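Local coordinates for protein G/U mismatch-specific DNA glycosylase (Deinococcus radiodurans, PDB 2C2Q) that belongs to the uracil-DNA glycosylase superfamily and folds as a single alpha/beta chain around a mixed beta sheet, at residues R43-N48 and Q70-L75; V60-R65 and Y78-T83; P115-F120 and D178-L183; W155-T160 and E171-L176. The protein carries 1 engineered substitution. One frame throughout, in Å; residues are numbered along the deposited sequence.

Interactions 2, 3 and 4 tie a loop and the last helix to one mixed sheet, whose strand order is 80-84, 28-32, 117-120, 153-156, 140-141; interaction 1 joins two connecting segments beside its strand 80-84. Interactions 1 and 2 alternate along the chain and touch through Leu75; their centres lie about 11 Å apart. Interaction 4 is nested inside the loop closed by interaction 3, and both set helix 171-188 against neighbouring strands, again with centres about 11 Å apart. Arg181 NH2 of interaction 3 probably hydrogen-bonds to the carbonyls of Val60 and Gly61 in interaction 2, binding the C-terminal helix to the loop after helix 53-59. Interactions 1 and 3 are separate, about 19 Å between centres.

Interaction 1: R43-N48 and Q70-L75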
loop_
_atom_site.group_PDB
_atom_site.type_symbol
_atom_site.label_atom_id
_atom_site.label_comp_id
_atom_site.label_asym_id
_atom_site.label_seq_id
_atom_site.Cartn_x
_atom_site.Cartn_y
_atom_site.Cartn_z
ATOM N N ARG A 43 15.823 -0.652 -4.930
ATOM C CA ARG A 43 14.928 -1.709 -5.390
ATOM C C ARG A 43 14.167 -2.261 -4.159
ATOM O O ARG A 43 14.146 -3.457 -3.897
ATOM C CB ARG A 43 15.704 -2.854 -6.126
ATOM C CG ARG A 43 16.137 -2.377 -7.535
ATOM C CD ARG A 43 16.819 -3.493 -8.306
ATOM N NE ARG A 43 17.632 -3.000 -9.419
ATOM C CZ ARG A 43 18.497 -3.749 -10.130
ATOM N NH1 ARG A 43 18.674 -5.038 -9.867
ATOM N NH2 ARG A 43 19.197 -3.199 -11.122
ATOM N N ALA A 44 13.539 -1.370 -3.393
ATOM C CA ALA A 44 12.787 -1.792 -2.192
ATOM C C ALA A 44 11.573 -0.839 -2.023
ATOM O O ALA A 44 11.236 -0.073 -2.963
ATOM C CB ALA A 44 13.737 -1.779 -0.947
ATOM N N TYR A 45 10.913 -0.887 -0.854
ATOM C CA TYR A 45 9.765 -0.009 -0.581
ATOM C C TYR A 45 10.090 0.808 0.636
ATOM O O TYR A 45 10.719 0.254 1.542
ATOM C CB TYR A 45 8.501 -0.830 -0.321
ATOM C CG TYR A 45 7.846 -1.400 -1.583
ATOM C CD1 TYR A 45 6.692 -0.811 -2.142
ATOM C CD2 TYR A 45 8.409 -2.524 -2.213
ATOM C CE1 TYR A 45 6.081 -1.389 -3.326
ATOM C CE2 TYR A 45 7.831 -3.068 -3.364
ATOM C CZ TYR A 45 6.668 -2.491 -3.904
ATOM O OH TYR A 45 6.068 -3.055 -5.028
ATOM N N TYR A 46 9.571 2.040 0.653
ATOM C CA TYR A 46 9.657 2.991 1.795
ATOM C C TYR A 46 11.058 2.942 2.391
ATOM O O TYR A 46 11.227 2.733 3.633
ATOM C CB TYR A 46 8.576 2.622 2.831
ATOM C CG TYR A 46 7.203 2.587 2.225
ATOM C CD1 TYR A 46 6.484 3.783 1.944
ATOM C CD2 TYR A 46 6.614 1.370 1.903
ATOM C CE1 TYR A 46 5.231 3.733 1.348
ATOM C CE2 TYR A 46 5.350 1.290 1.313
ATOM C CZ TYR A 46 4.646 2.475 1.014
ATOM O OH TYR A 46 3.413 2.462 0.426
ATOM N N ALA A 47 12.061 3.097 1.499
ATOM C CA ALA A 47 13.456 2.940 1.864
ATOM C C ALA A 47 14.124 4.215 2.422
ATOM O O ALA A 47 15.254 4.138 2.923
ATOM C CB ALA A 47 14.295 2.354 0.670
ATOM N N ASN A 48 13.473 5.367 2.276
ATOM C CA ASN A 48 13.979 6.617 2.865
ATOM C C ASN A 48 13.986 6.379 4.365
ATOM O O ASN A 48 12.983 6.001 4.965
ATOM C CB ASN A 48 13.090 7.790 2.500
ATOM C CG ASN A 48 13.534 9.091 3.162
ATOM O OD1 ASN A 48 14.006 9.082 4.301
ATOM N ND2 ASN A 48 13.386 10.191 2.459
ATOM N N GLN A 70 14.903 -3.832 2.598
ATOM C CA GLN A 70 15.263 -4.934 1.676
ATOM C C GLN A 70 14.522 -6.247 1.978
ATOM O O GLN A 70 14.563 -7.190 1.185
ATOM C CB GLN A 70 16.786 -5.123 1.621
ATOM C CG GLN A 70 17.529 -3.997 0.712
ATOM C CD GLN A 70 19.077 -4.057 0.791
ATOM O OE1 GLN A 70 19.739 -4.730 -0.056
ATOM N NE2 GLN A 70 19.670 -3.366 1.789
ATOM N N GLU A 71 13.868 -6.294 3.142
ATOM C CA GLU A 71 13.058 -7.443 3.545
ATOM C C GLU A 71 11.613 -7.373 3.055
ATOM O O GLU A 71 10.803 -8.232 3.394
ATOM C CB GLU A 71 13.158 -7.593 5.070
ATOM C CG GLU A 71 14.493 -8.238 5.510
ATOM C CD GLU A 71 14.694 -8.223 7.027
ATOM O OE1 GLU A 71 14.079 -7.383 7.690
ATOM O OE2 GLU A 71 15.477 -9.075 7.542
ATOM N N TYR A 72 11.307 -6.370 2.216
ATOM C CA TYR A 72 9.922 -6.105 1.878
ATOM C C TYR A 72 9.157 -7.316 1.308
ATOM O O TYR A 72 7.936 -7.490 1.528
ATOM C CB TYR A 72 9.847 -4.931 0.922
ATOM C CG TYR A 72 10.350 -5.280 -0.467
ATOM C CD1 TYR A 72 9.424 -5.636 -1.456
ATOM C CD2 TYR A 72 11.735 -5.244 -0.773
ATOM C CE1 TYR A 72 9.835 -5.999 -2.779
ATOM C CE2 TYR A 72 12.193 -5.594 -2.092
ATOM C CZ TYR A 72 11.228 -5.950 -3.069
ATOM O OH TYR A 72 11.623 -6.294 -4.364
ATOM N N ALA A 73 9.860 -8.142 0.522
ATOM C CA ALA A 73 9.228 -9.286 -0.109
ATOM C C ALA A 73 8.810 -10.417 0.821
ATOM O O ALA A 73 8.105 -11.332 0.391
ATOM C CB ALA A 73 10.074 -9.853 -1.329
ATOM N N THR A 74 9.230 -10.356 2.106
ATOM C CA THR A 74 8.876 -11.360 3.059
ATOM C C THR A 74 7.500 -11.111 3.665
ATOM O O THR A 74 6.950 -11.957 4.369
ATOM C CB THR A 74 9.926 -11.451 4.185
ATOM O OG1 THR A 74 9.876 -10.246 4.991
ATOM C CG2 THR A 74 11.394 -11.542 3.638
ATOM N N LEU A 75 6.916 -9.955 3.358
ATOM C CA LEU A 75 5.660 -9.611 3.975
ATOM C C LEU A 75 4.531 -10.648 3.839
ATOM O O LEU A 75 3.653 -10.703 4.717
ATOM C CB LEU A 75 5.149 -8.238 3.468
ATOM C CG LEU A 75 5.853 -6.987 4.042
ATOM C CD1 LEU A 75 5.241 -5.731 3.403
ATOM C CD2 LEU A 75 5.666 -6.967 5.575
HETATM O O HOH W 1 13.983 -5.910 -5.142
#
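Tyr72 lays its ring beside Tyr45 and the backbone of Arg43 and Ala44, joining two loops of the alpha/beta fold: 43-48, which follows helix 37-42 through a Schellman motif at Arg43, and the 3-10 segment 70-75. The first torsion of Tyr72 (chi1 72°) puts CG between the backbone N and the carbonyl carbon, and from CB the side chain heads for the other loop. At the root of the ring, CG lies 3.8 Å from Tyr45 CD2. Along one side of the ring, Tyr72 CD1 approaches Tyr45 CD2 to 3.4 Å and Tyr72 CE1 comes within 3.6 Å of Tyr45 CE2. The planes make 47° with each other and the centroids are 5.2 Å apart, an oblique pairing. The opposite side of the ring runs along the backbone of 43-48: Tyr72 CD2 is 4.0 Å from Ala44 CB, and Tyr72 CE2 is 3.4 Å from Arg43 O. Trp54 of helix 53-59 also packs on Tyr72. Tyr45 points its hydroxyl away from this contact to the carbonyl of Pro19, and an acetate ion, probably from the crystallisation liquor, lies close to its side chain. At the tip, Tyr72 OH is 2.5 Å from a water in the ring plane, and that water donates to Arg43 O at 2.8 Å.

Interaction 2: V60-R65 and Y78-T83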
loop_
_atom_site.group_PDB
_atom_site.type_symbol
_atom_site.label_atom_id
_atom_site.label_comp_id
_atom_site.label_asym_id
_atom_site.label_seq_id
_atom_site.Cartn_x
_atom_site.Cartn_y
_atom_site.Cartn_z
ATOM N N VAL A 60 2.236 -1.205 15.158
ATOM C CA VAL A 60 0.820 -1.586 15.135
ATOM C C VAL A 60 0.544 -3.086 15.033
ATOM O O VAL A 60 -0.611 -3.510 14.914
ATOM C CB VAL A 60 -0.034 -0.774 14.107
ATOM C CG1 VAL A 60 0.174 0.738 14.282
ATOM C CG2 VAL A 60 0.263 -1.164 12.616
ATOM N N GLY A 61 1.644 -3.832 15.097
ATOM C CA GLY A 61 1.705 -5.304 15.073
ATOM C C GLY A 61 1.224 -5.891 13.756
ATOM O O GLY A 61 0.601 -6.937 13.735
ATOM N N LEU A 62 1.446 -5.195 12.646
ATOM C CA LEU A 62 1.261 -5.835 11.312
ATOM C C LEU A 62 2.431 -6.766 11.069
ATOM O O LEU A 62 2.286 -7.825 10.397
ATOM C CB LEU A 62 1.130 -4.768 10.212
ATOM C CG LEU A 62 -0.205 -4.053 10.151
ATOM C CD1 LEU A 62 -0.195 -2.787 9.284
ATOM C CD2 LEU A 62 -1.310 -5.044 9.729
ATOM N N THR A 63 3.592 -6.398 11.605
ATOM C CA THR A 63 4.762 -7.269 11.639
ATOM C C THR A 63 5.306 -7.383 13.084
ATOM O O THR A 63 5.166 -6.443 13.876
ATOM C CB THR A 63 5.878 -6.784 10.660
ATOM O OG1 THR A 63 6.526 -5.560 11.112
ATOM C CG2 THR A 63 5.296 -6.500 9.262
ATOM N N PRO A 64 5.893 -8.538 13.430
ATOM C CA PRO A 64 6.459 -8.766 14.777
ATOM C C PRO A 64 7.838 -8.171 15.051
ATOM O O PRO A 64 8.292 -8.199 16.206
ATOM C CB PRO A 64 6.566 -10.294 14.852
ATOM C CG PRO A 64 6.809 -10.732 13.413
ATOM C CD PRO A 64 5.963 -9.758 12.589
ATOM N N ARG A 65 8.529 -7.703 14.009
ATOM C CA ARG A 65 9.847 -7.058 14.118
ATOM C C ARG A 65 9.782 -5.900 13.142
ATOM O O ARG A 65 8.896 -5.904 12.300
ATOM C CB ARG A 65 10.945 -8.018 13.667
ATOM C CG ARG A 65 11.666 -8.797 14.812
ATOM C CD ARG A 65 12.583 -9.962 14.288
ATOM N NE ARG A 65 12.557 -10.032 12.817
ATOM C CZ ARG A 65 13.403 -9.392 12.001
ATOM N NH1 ARG A 65 14.387 -8.649 12.501
ATOM N NH2 ARG A 65 13.272 -9.503 10.673
ATOM N N TYR A 78 3.270 -12.783 6.649
ATOM C CA TYR A 78 2.394 -12.103 7.622
ATOM C C TYR A 78 1.060 -11.757 6.998
ATOM O O TYR A 78 0.253 -11.048 7.594
ATOM C CB TYR A 78 3.127 -10.843 8.170
ATOM C CG TYR A 78 4.473 -11.168 8.782
ATOM C CD1 TYR A 78 4.585 -12.156 9.736
ATOM C CD2 TYR A 78 5.629 -10.466 8.417
ATOM C CE1 TYR A 78 5.811 -12.475 10.323
ATOM C CE2 TYR A 78 6.833 -10.769 8.986
ATOM C CZ TYR A 78 6.925 -11.781 9.931
ATOM O OH TYR A 78 8.137 -12.068 10.516
ATOM N N GLY A 79 0.826 -12.257 5.785
ATOM C CA GLY A 79 -0.373 -11.982 5.012
ATOM C C GLY A 79 -0.469 -10.595 4.364
ATOM O O GLY A 79 -1.541 -10.168 3.938
ATOM N N LEU A 80 0.682 -9.943 4.213
ATOM C CA LEU A 80 0.746 -8.601 3.633
ATOM C C LEU A 80 1.447 -8.637 2.260
ATOM O O LEU A 80 2.395 -9.412 2.069
ATOM C CB LEU A 80 1.521 -7.648 4.529
ATOM C CG LEU A 80 0.664 -6.836 5.541
ATOM C CD1 LEU A 80 -0.190 -7.839 6.419
ATOM C CD2 LEU A 80 1.553 -5.955 6.359
ATOM N N GLY A 81 0.969 -7.790 1.367
ATOM C CA GLY A 81 1.609 -7.533 0.053
ATOM C C GLY A 81 1.780 -6.045 -0.217
ATOM O O GLY A 81 1.382 -5.180 0.608
ATOM N N LEU A 82 2.300 -5.731 -1.401
ATOM C CA LEU A 82 2.716 -4.381 -1.713
ATOM C C LEU A 82 2.580 -4.131 -3.202
ATOM O O LEU A 82 2.909 -5.025 -4.044
ATOM C CB LEU A 82 4.201 -4.121 -1.377
ATOM C CG LEU A 82 4.592 -4.160 0.114
ATOM C CD1 LEU A 82 6.079 -4.152 0.204
ATOM C CD2 LEU A 82 3.922 -2.866 0.764
ATOM N N THR A 83 2.133 -2.945 -3.517
ATOM C CA THR A 83 2.286 -2.381 -4.885
ATOM C C THR A 83 2.164 -0.836 -4.809
ATOM O O THR A 83 2.060 -0.298 -3.718
ATOM C CB THR A 83 1.261 -3.008 -5.876
ATOM O OG1 THR A 83 1.487 -2.503 -7.209
ATOM C CG2 THR A 83 -0.206 -2.639 -5.510
HETATM O O HOH W 2 0.271 -9.545 9.882
#
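Tyr78 is overlapped on one ring face by Pro64, whose CD sits 3.7 Å from the ring centroid and 20° off the normal, a CH-pi contact. The proline does not lie centrally: it is displaced toward the hydroxyl end, so that CG reaches Tyr78 OH at 3.5 Å while CD stands above CZ and CE1. The two side chains come from opposite directions. Tyr78 carries CG beside its backbone N and anti to its carbonyl carbon (chi1 -56°), an orientation that turns the ring toward Pro64. Nearer its root the ring is met obliquely by Thr63, whose CG2 comes within 4.1 Å of Tyr78 CD2. With OG1 of Thr63 between the backbone N and the carbonyl carbon (chi1 71°), the methyl turns to the ring while OG1 donates to Arg65 O at 2.7 Å, almost in line with that carbonyl. In the fold, 60-65 is the loop that leaves helix 53-59 through a Schellman motif at Gly61, and 78-83 leads into strand 80-84, the outermost strand at one end of the mixed sheet. The backbones are linked through solvent: one water donates to both Leu62 O and Tyr78 O, each at 2.7 Å. Deeper in, Leu62 CB and Leu80 CD2 meet at 4.1 Å, a second apolar contact. Leu28 of the adjoining strand touches both leucines, and Val180 of helix 171-188 packs against Leu62.

Interaction 3: P115-F120 and D178-L183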
loop_
_atom_site.group_PDB
_atom_site.type_symbol
_atom_site.label_atom_id
_atom_site.label_comp_id
_atom_site.label_asym_id
_atom_site.label_seq_id
_atom_site.Cartn_x
_atom_site.Cartn_y
_atom_site.Cartn_z
ATOM N N PRO A 115 -7.099 -9.629 -2.420
ATOM C CA PRO A 115 -6.676 -9.479 -1.009
ATOM C C PRO A 115 -7.885 -9.072 -0.128
ATOM O O PRO A 115 -8.844 -8.490 -0.674
ATOM C CB PRO A 115 -5.659 -8.330 -1.076
ATOM C CG PRO A 115 -6.118 -7.520 -2.273
ATOM C CD PRO A 115 -6.577 -8.570 -3.298
ATOM N N ARG A 116 -7.839 -9.350 1.174
ATOM C CA ARG A 116 -8.996 -8.990 2.048
ATOM C C ARG A 116 -9.112 -7.465 2.204
ATOM O O ARG A 116 -10.232 -6.936 2.326
ATOM C CB ARG A 116 -8.900 -9.672 3.412
ATOM C CG ARG A 116 -9.061 -11.250 3.380
ATOM C CD ARG A 116 -10.261 -11.775 2.568
ATOM N NE ARG A 116 -11.486 -11.057 2.852
ATOM C CZ ARG A 116 -12.262 -11.274 3.922
ATOM N NH1 ARG A 116 -11.940 -12.234 4.816
ATOM N NH2 ARG A 116 -13.341 -10.498 4.105
ATOM N N ILE A 117 -7.959 -6.780 2.186
ATOM C CA ILE A 117 -7.931 -5.323 2.369
ATOM C C ILE A 117 -6.959 -4.731 1.368
ATOM O O ILE A 117 -5.904 -5.338 1.124
ATOM C CB ILE A 117 -7.491 -4.922 3.780
ATOM C CG1 ILE A 117 -8.424 -5.565 4.863
ATOM C CG2 ILE A 117 -7.492 -3.381 3.863
ATOM C CD1 ILE A 117 -7.761 -5.597 6.202
ATOM N N VAL A 118 -7.368 -3.626 0.731
ATOM C CA VAL A 118 -6.392 -2.755 0.020
ATOM C C VAL A 118 -6.315 -1.455 0.828
ATOM O O VAL A 118 -7.340 -0.806 1.007
ATOM C CB VAL A 118 -6.833 -2.500 -1.445
ATOM C CG1 VAL A 118 -5.888 -1.411 -2.136
ATOM C CG2 VAL A 118 -6.723 -3.803 -2.192
ATOM N N ALA A 119 -5.126 -1.095 1.324
ATOM C CA ALA A 119 -5.014 0.126 2.147
ATOM C C ALA A 119 -4.028 1.060 1.428
ATOM O O ALA A 119 -2.883 0.691 1.199
ATOM C CB ALA A 119 -4.544 -0.168 3.564
ATOM N N PHE A 120 -4.538 2.195 0.943
ATOM C CA PHE A 120 -3.668 3.236 0.365
ATOM C C PHE A 120 -2.869 3.888 1.473
ATOM O O PHE A 120 -3.420 4.246 2.536
ATOM C CB PHE A 120 -4.478 4.289 -0.409
ATOM C CG PHE A 120 -5.148 3.699 -1.614
ATOM C CD1 PHE A 120 -4.445 3.617 -2.822
ATOM C CD2 PHE A 120 -6.404 3.093 -1.511
ATOM C CE1 PHE A 120 -4.993 3.033 -3.955
ATOM C CE2 PHE A 120 -6.958 2.497 -2.666
ATOM C CZ PHE A 120 -6.257 2.482 -3.865
ATOM N N ASP A 178 -5.390 -3.869 13.867
ATOM C CA ASP A 178 -6.380 -4.592 14.681
ATOM C C ASP A 178 -7.281 -5.392 13.774
ATOM O O ASP A 178 -7.616 -6.551 14.094
ATOM C CB ASP A 178 -7.260 -3.559 15.354
ATOM C CG ASP A 178 -6.573 -2.898 16.527
ATOM O OD1 ASP A 178 -5.454 -3.339 16.968
ATOM O OD2 ASP A 178 -7.123 -1.935 17.062
ATOM N N ARG A 179 -7.703 -4.749 12.687
ATOM C CA ARG A 179 -8.542 -5.374 11.643
ATOM C C ARG A 179 -7.880 -6.589 10.966
ATOM O O ARG A 179 -8.553 -7.608 10.713
ATOM C CB ARG A 179 -8.956 -4.369 10.583
ATOM C CG ARG A 179 -9.870 -4.983 9.502
ATOM C CD ARG A 179 -11.204 -5.511 10.066
ATOM N NE ARG A 179 -12.042 -6.042 9.017
ATOM C CZ ARG A 179 -12.812 -7.129 9.161
ATOM N NH1 ARG A 179 -12.864 -7.770 10.330
ATOM N NH2 ARG A 179 -13.527 -7.557 8.131
ATOM N N VAL A 180 -6.578 -6.483 10.695
ATOM C CA VAL A 180 -5.807 -7.601 10.157
ATOM C C VAL A 180 -5.715 -8.744 11.192
ATOM O O VAL A 180 -5.943 -9.929 10.856
ATOM C CB VAL A 180 -4.398 -7.135 9.655
ATOM C CG1 VAL A 180 -3.455 -8.324 9.426
ATOM C CG2 VAL A 180 -4.570 -6.309 8.419
ATOM N N ARG A 181 -5.384 -8.388 12.440
ATOM C CA ARG A 181 -5.408 -9.345 13.559
ATOM C C ARG A 181 -6.765 -10.067 13.657
ATOM O O ARG A 181 -6.832 -11.280 13.814
ATOM C CB ARG A 181 -5.164 -8.542 14.836
ATOM C CG ARG A 181 -4.763 -9.296 16.083
ATOM C CD ARG A 181 -3.993 -8.344 17.074
ATOM N NE ARG A 181 -2.827 -7.745 16.399
ATOM C CZ ARG A 181 -2.640 -6.435 16.103
ATOM N NH1 ARG A 181 -3.518 -5.474 16.443
ATOM N NH2 ARG A 181 -1.535 -6.076 15.450
ATOM N N GLU A 182 -7.835 -9.297 13.560
ATOM C CA GLU A 182 -9.213 -9.797 13.651
ATOM C C GLU A 182 -9.548 -10.755 12.494
ATOM O O GLU A 182 -10.237 -11.763 12.668
ATOM C CB GLU A 182 -10.121 -8.590 13.571
ATOM C CG GLU A 182 -11.607 -8.845 13.524
ATOM C CD GLU A 182 -12.418 -7.558 13.598
ATOM O OE1 GLU A 182 -13.267 -7.435 14.523
ATOM O OE2 GLU A 182 -12.254 -6.657 12.748
ATOM N N LEU A 183 -9.090 -10.418 11.296
ATOM C CA LEU A 183 -9.331 -11.297 10.146
ATOM C C LEU A 183 -8.532 -12.588 10.267
ATOM O O LEU A 183 -9.082 -13.670 10.063
ATOM C CB LEU A 183 -8.985 -10.580 8.838
ATOM C CG LEU A 183 -10.054 -9.641 8.316
ATOM C CD1 LEU A 183 -9.449 -8.708 7.246
ATOM C CD2 LEU A 183 -11.303 -10.401 7.787
#
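Strand 117-120 and helix segment 178-183 run nearly antiparallel, at 169° and 11.4 Å between axes, with Ile117 reaching across to Val180 and Leu183. This is the helix-on-sheet layer of the alpha/beta fold: helix 171-188 lies against strand 117-120. Ile117 bridges through one methyl. With CG1 anti to the carbonyl carbon (chi1 -57°), the longer branch extends toward the helix, and CD1 ends among three helix residues: Leu183 CD1 at 3.7 Å, Val180 CG2 at 4.0 Å and the aliphatic CG of Arg179, also at 4.0 Å. Leu183 CD1 touches both Ile117 and the CB of Arg116, while Leu183 CD2 lies 3.5 Å from Arg116 NH1, approaching the guanidinium obliquely. The Arg116 chain bends at chi2 and chi3, and its NE donates to the carbonyl of Glu151. Arg179 folds its guanidinium so that Leu183 CG lies over the centre of one face, and its NH1 donates to Glu182 OE2 at 2.7 Å from above the carboxylate plane; NE makes a salt bridge with Glu153. Across the two segments, then, the grip is van der Waals contact, mostly apolar, while the charged ends find partners in the helix or in the residues ahead of and at strand 153-156. These acidic and carbonyl partners probably ease the proximity of the Arg116 and Arg179 guanidiniums, whose NH2 atoms are 5.0 Å apart.

Interaction 4: W155-T160 and E171-L176; sequences WVLPST and EPWQAL
Trp173 and Leu157 form the dense centre of a contact in which the first turns of helix 171-188 pack against the end of strand 153-156 and the loop beyond it, part of the helix-on-sheet layer of the alpha/beta fold. Leu157 CD1 stands 3.5 Å from the centroid of the six-membered ring of Trp173 and just 6° off its normal, a nearly vertical CH-pi contact. The same methyl touches Leu176 CD2 at 3.7 Å, and the two leucine side chains cross at about a right angle. Pro158 CD lies 3.4 Å from Trp173 NE1, and the proline also packs its ring on that of Pro172, Pro158 CD to Pro172 CB at 3.6 Å. Thr160 CG2 meets Trp173 CZ2 at 3.5 Å, while its hydroxyl bonds to Asn51. A second tryptophan works from the strand: Trp155 offers a face to Leu176 CD1, 4.0 Å from the centroid of its six-membered ring, whereas Pro172 O lies at its edge. The anti placement of Leu176 CG to the backbone N (chi1 -180°) brings this methyl over the indole. Packing thins toward the outer side of the helix, where Ala175 meets the rim of Trp155 with its CB, 3.8 Å from CZ3, and with its carbonyl; Gln174 points away and the exposed Glu171 makes no contact with 155-160. Trp155 NE1 bonds to Glu153. At the buried end, Trp173 NE1 donates to Pro158 O at 2.9 Å, the oxygen lying in the indole plane and receiving the N-H on a lone pair.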
loop_
_atom_site.group_PDB
_atom_site.type_symbol
_atom_site.label_atom_id
_atom_site.label_comp_id
_atom_site.label_asym_id
_atom_site.label_seq_id
_atom_site.Cartn_x
_atom_site.Cartn_y
_atom_site.Cartn_z
ATOM N N TRP A 155 -9.031 1.098 2.373
ATOM C CA TRP A 155 -8.660 1.907 3.526
ATOM C C TRP A 155 -7.762 2.996 2.990
ATOM O O TRP A 155 -7.092 2.821 1.949
ATOM C CB TRP A 155 -7.857 1.082 4.560
ATOM C CG TRP A 155 -8.717 0.203 5.503
ATOM C CD1 TRP A 155 -9.596 -0.788 5.150
ATOM C CD2 TRP A 155 -8.743 0.259 6.935
ATOM N NE1 TRP A 155 -10.146 -1.377 6.270
ATOM C CE2 TRP A 155 -9.661 -0.741 7.384
ATOM C CE3 TRP A 155 -8.096 1.061 7.894
ATOM C CZ2 TRP A 155 -9.938 -0.956 8.754
ATOM C CZ3 TRP A 155 -8.366 0.837 9.260
ATOM C CH2 TRP A 155 -9.316 -0.152 9.668
ATOM N N VAL A 156 -7.741 4.116 3.720
ATOM C CA VAL A 156 -6.874 5.246 3.347
ATOM C C VAL A 156 -6.107 5.621 4.588
ATOM O O VAL A 156 -6.688 5.702 5.689
ATOM C CB VAL A 156 -7.676 6.430 2.762
ATOM C CG1 VAL A 156 -6.771 7.659 2.526
ATOM C CG2 VAL A 156 -8.366 6.056 1.416
ATOM N N LEU A 157 -4.778 5.756 4.463
ATOM C CA LEU A 157 -3.958 5.918 5.644
ATOM C C LEU A 157 -3.156 7.195 5.567
ATOM O O LEU A 157 -2.870 7.637 4.475
ATOM C CB LEU A 157 -2.990 4.744 5.857
ATOM C CG LEU A 157 -3.662 3.351 5.878
ATOM C CD1 LEU A 157 -2.531 2.242 5.753
ATOM C CD2 LEU A 157 -4.430 3.135 7.122
ATOM N N PRO A 158 -2.826 7.798 6.727
ATOM C CA PRO A 158 -1.966 9.007 6.744
ATOM C C PRO A 158 -0.595 8.645 6.219
ATOM O O PRO A 158 -0.013 7.651 6.651
ATOM C CB PRO A 158 -1.902 9.385 8.242
ATOM C CG PRO A 158 -3.188 8.790 8.848
ATOM C CD PRO A 158 -3.251 7.419 8.095
ATOM N N SER A 159 -0.091 9.455 5.285
ATOM C CA SER A 159 1.287 9.222 4.746
ATOM C C SER A 159 2.372 9.120 5.841
ATOM O O SER A 159 2.381 9.904 6.811
ATOM C CB SER A 159 1.618 10.278 3.685
ATOM O OG SER A 159 2.957 10.172 3.323
ATOM N N THR A 160 3.273 8.142 5.700
ATOM C CA THR A 160 4.415 7.971 6.571
ATOM C C THR A 160 5.627 8.740 6.034
ATOM O O THR A 160 6.712 8.611 6.565
ATOM C CB THR A 160 4.751 6.489 6.746
ATOM O OG1 THR A 160 4.931 5.908 5.435
ATOM C CG2 THR A 160 3.567 5.724 7.404
ATOM N N GLU A 171 -3.764 6.474 14.631
ATOM C CA GLU A 171 -5.057 5.803 14.800
ATOM C C GLU A 171 -5.448 4.923 13.592
ATOM O O GLU A 171 -5.812 3.765 13.819
ATOM C CB GLU A 171 -6.207 6.778 15.093
ATOM C CG GLU A 171 -7.458 6.056 15.588
ATOM C CD GLU A 171 -8.550 7.037 16.011
ATOM O OE1 GLU A 171 -8.474 8.240 15.612
ATOM O OE2 GLU A 171 -9.494 6.596 16.717
ATOM N N PRO A 172 -5.424 5.461 12.353
ATOM C CA PRO A 172 -5.874 4.662 11.189
ATOM C C PRO A 172 -5.027 3.398 10.957
ATOM O O PRO A 172 -5.612 2.323 10.624
ATOM C CB PRO A 172 -5.778 5.664 10.022
ATOM C CG PRO A 172 -5.889 7.044 10.727
ATOM C CD PRO A 172 -5.073 6.844 11.929
ATOM N N TRP A 173 -3.717 3.508 11.184
ATOM C CA TRP A 173 -2.756 2.407 11.067
ATOM C C TRP A 173 -2.970 1.347 12.195
ATOM O O TRP A 173 -2.824 0.152 12.004
ATOM C CB TRP A 173 -1.299 2.934 11.143
ATOM C CG TRP A 173 -0.884 3.707 9.955
ATOM C CD1 TRP A 173 -1.045 5.054 9.717
ATOM C CD2 TRP A 173 -0.222 3.170 8.792
ATOM N NE1 TRP A 173 -0.545 5.392 8.471
ATOM C CE2 TRP A 173 0.001 4.268 7.892
ATOM C CE3 TRP A 173 0.239 1.879 8.433
ATOM C CZ2 TRP A 173 0.601 4.105 6.619
ATOM C CZ3 TRP A 173 0.866 1.720 7.143
ATOM C CH2 TRP A 173 1.048 2.831 6.279
ATOM N N GLN A 174 -3.237 1.803 13.423
ATOM C CA GLN A 174 -3.468 0.851 14.470
ATOM C C GLN A 174 -4.805 0.129 14.256
ATOM O O GLN A 174 -4.905 -1.085 14.532
ATOM C CB GLN A 174 -3.505 1.565 15.830
ATOM C CG GLN A 174 -3.679 0.590 16.947
ATOM C CD GLN A 174 -2.503 -0.302 17.178
ATOM O OE1 GLN A 174 -1.369 0.154 17.375
ATOM N NE2 GLN A 174 -2.760 -1.603 17.172
ATOM N N ALA A 175 -5.820 0.852 13.783
ATOM C CA ALA A 175 -7.141 0.256 13.503
ATOM C C ALA A 175 -7.004 -0.817 12.401
ATOM O O ALA A 175 -7.724 -1.844 12.369
ATOM C CB ALA A 175 -8.126 1.319 13.069
ATOM N N LEU A 176 -6.121 -0.517 11.461
ATOM C CA LEU A 176 -5.857 -1.450 10.379
ATOM C C LEU A 176 -5.196 -2.674 10.936
ATOM O O LEU A 176 -5.622 -3.818 10.606
ATOM C CB LEU A 176 -4.990 -0.771 9.285
ATOM C CG LEU A 176 -4.684 -1.698 8.117
ATOM C CD1 LEU A 176 -5.925 -2.230 7.435
ATOM C CD2 LEU A 176 -3.777 -0.946 7.126
#